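Local atomic coordinates of amidohydrolase 3 domain-containing protein (Pyrococcus horikoshii, PDB entry 3IGH), a protein that is uncharacterised but probably acts as a metal-dependent amidohydrolase, cleaving carbon-nitrogen bonds other than peptide bonds. Residues K4-G9 against E50-K55. Sequence-based numbering, arbitrary orientation.
Sequences KALING and EIVDLK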
loop_
_atom_site.group_PDB
_atom_site.type_symbol
_atom_site.label_atom_id
_atom_site.label_comp_id
_atom_site.label_asym_id
_atom_site.label_seq_id
_atom_site.Cartn_x
_atom_site.Cartn_y
_atom_site.Cartn_z
ATOM N N LYS A 4 -4.748 -24.663 9.082
ATOM C CA LYS A 4 -5.421 -25.819 8.533
ATOM C C LYS A 4 -4.548 -26.809 7.805
ATOM O O LYS A 4 -3.511 -26.461 7.308
ATOM C CB LYS A 4 -6.609 -25.411 7.698
ATOM C CG LYS A 4 -6.270 -24.820 6.401
ATOM C CD LYS A 4 -7.494 -24.619 5.531
ATOM C CE LYS A 4 -7.514 -23.206 4.969
ATOM N NZ LYS A 4 -7.727 -23.082 3.497
ATOM N N ALA A 5 -4.977 -28.054 7.770
ATOM C CA ALA A 5 -4.313 -29.081 6.982
ATOM C C ALA A 5 -5.208 -29.564 5.846
ATOM O O ALA A 5 -6.416 -29.725 6.020
ATOM C CB ALA A 5 -3.875 -30.249 7.855
ATOM N N LEU A 6 -4.602 -29.751 4.677
ATOM C CA LEU A 6 -5.236 -30.425 3.554
ATOM C C LEU A 6 -4.551 -31.777 3.472
ATOM O O LEU A 6 -3.353 -31.845 3.198
ATOM C CB LEU A 6 -5.018 -29.659 2.242
ATOM C CG LEU A 6 -5.521 -28.232 2.008
ATOM C CD1 LEU A 6 -5.345 -27.866 0.534
ATOM C CD2 LEU A 6 -6.977 -28.053 2.416
ATOM N N ILE A 7 -5.305 -32.844 3.737
ATOM C CA ILE A 7 -4.740 -34.193 3.857
ATOM C C ILE A 7 -5.498 -35.202 2.995
ATOM O O ILE A 7 -6.610 -34.915 2.534
ATOM C CB ILE A 7 -4.751 -34.705 5.333
ATOM C CG1 ILE A 7 -6.186 -34.818 5.870
ATOM C CG2 ILE A 7 -3.874 -33.827 6.237
ATOM C CD1 ILE A 7 -6.391 -35.965 6.830
ATOM N N ASN A 8 -4.893 -36.379 2.807
ATOM C CA ASN A 8 -5.508 -37.522 2.108
ATOM C C ASN A 8 -5.943 -37.162 0.683
ATOM O O ASN A 8 -7.109 -37.318 0.290
ATOM C CB ASN A 8 -6.658 -38.127 2.936
ATOM C CG ASN A 8 -7.166 -39.448 2.370
ATOM O OD1 ASN A 8 -6.384 -40.332 2.015
ATOM N ND2 ASN A 8 -8.487 -39.578 2.276
ATOM N N GLY A 9 -4.987 -36.632 -0.068
ATOM C CA GLY A 9 -5.226 -36.221 -1.438
ATOM C C GLY A 9 -3.924 -36.140 -2.185
ATOM O O GLY A 9 -2.863 -36.424 -1.631
ATOM N N GLU A 50 -8.303 -26.653 11.853
ATOM C CA GLU A 50 -9.155 -27.441 10.968
ATOM C C GLU A 50 -8.347 -28.464 10.171
ATOM O O GLU A 50 -7.281 -28.152 9.640
ATOM C CB GLU A 50 -9.914 -26.503 10.025
ATOM C CG GLU A 50 -11.039 -27.144 9.223
ATOM C CD GLU A 50 -11.658 -26.190 8.207
ATOM O OE1 GLU A 50 -11.079 -25.109 7.948
ATOM O OE2 GLU A 50 -12.729 -26.525 7.658
ATOM N N ILE A 51 -8.851 -29.690 10.100
ATOM C CA ILE A 51 -8.248 -30.708 9.248
ATOM C C ILE A 51 -9.226 -31.049 8.128
ATOM O O ILE A 51 -10.314 -31.569 8.375
ATOM C CB ILE A 51 -7.820 -31.964 10.046
ATOM C CG1 ILE A 51 -6.789 -31.587 11.117
ATOM C CG2 ILE A 51 -7.243 -33.023 9.113
ATOM C CD1 ILE A 51 -6.668 -32.582 12.250
ATOM N N VAL A 52 -8.831 -30.720 6.902
ATOM C CA VAL A 52 -9.666 -30.915 5.720
ATOM C C VAL A 52 -9.280 -32.214 5.018
ATOM O O VAL A 52 -8.150 -32.370 4.542
ATOM C CB VAL A 52 -9.564 -29.716 4.740
ATOM C CG1 VAL A 52 -10.354 -29.976 3.462
ATOM C CG2 VAL A 52 -10.048 -28.436 5.411
ATOM N N ASP A 53 -10.227 -33.146 4.985
ATOM C CA ASP A 53 -10.060 -34.401 4.273
ATOM C C ASP A 53 -10.343 -34.151 2.795
ATOM O O ASP A 53 -11.459 -33.775 2.426
ATOM C CB ASP A 53 -11.026 -35.450 4.837
ATOM C CG ASP A 53 -10.707 -36.873 4.375
ATOM O OD1 ASP A 53 -9.704 -37.090 3.656
ATOM O OD2 ASP A 53 -11.470 -37.787 4.746
ATOM N N LEU A 54 -9.330 -34.356 1.955
ATOM C CA LEU A 54 -9.487 -34.156 0.511
ATOM C C LEU A 54 -10.256 -35.293 -0.158
ATOM O O LEU A 54 -10.782 -35.117 -1.259
ATOM C CB LEU A 54 -8.133 -33.954 -0.179
ATOM C CG LEU A 54 -7.437 -32.598 0.017
ATOM C CD1 LEU A 54 -6.046 -32.651 -0.554
ATOM C CD2 LEU A 54 -8.233 -31.472 -0.621
ATOM N N LYS A 55 -10.318 -36.441 0.526
ATOM C CA LYS A 55 -11.008 -37.654 0.049
ATOM C C LYS A 55 -10.548 -38.078 -1.349
ATOM O O LYS A 55 -11.364 -38.324 -2.242
ATOM C CB LYS A 55 -12.536 -37.496 0.112
ATOM C CG LYS A 55 -13.118 -37.467 1.521
ATOM C CD LYS A 55 -14.639 -37.535 1.466
ATOM C CE LYS A 55 -15.273 -37.393 2.843
ATOM N NZ LYS A 55 -15.291 -35.980 3.311
#
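Ala-5 and Ile-7 face strand 50-53 with both their N-H and C=O groups, giving four parallel-strand hydrogen bonds: Ala-5 N to Glu-50 O, Val-52 N to Ala-5 O, Ile-7 N to Val-52 O, and Leu-54 N to Ile-7 O (2.8 Å). The tight part is apolar. Leu-6 and Val-52 run alongside each other in the same direction, CD2 of Leu-6 resting 3.9 Å from CB of Val-52, and Leu-54 continues this row, its CD1 3.8 Å from CA of Gly-9. On the other face Ile-7 slants across Ile-51; chi1 of 63° sets its CG1 over Val-52 O and beside CG2 of Ile-51, and its CD1 lies 3.8 Å from that same CG2. Strand 50-53 is the outermost strand, within this chain, of a four-stranded mixed sheet, consistent with the small β-domain beside the TIM barrel in many amidohydrolases. Helix 37-47 covers the Ala-5, Ile-7 and Ile-51 face, whereas Leu-6 and Leu-54 meet strand 467-470. The solvent side is looser and polar. Asn-8 ND2 donates to the syn lone pair of Asp-53 OD1 at 3.1 Å; the acceptor lies nearly in the Asn-8 amide plane, 6° from it, with amide and carboxylate turned 38° apart. Lys-55 N reaches the same oxygen from above the carboxylate, at 3.3 Å, closing an Asx turn. At the other end, Lys-4 CA and CB lie against the backbone O of exposed Glu-50, while the two side chains meet only loosely at CB.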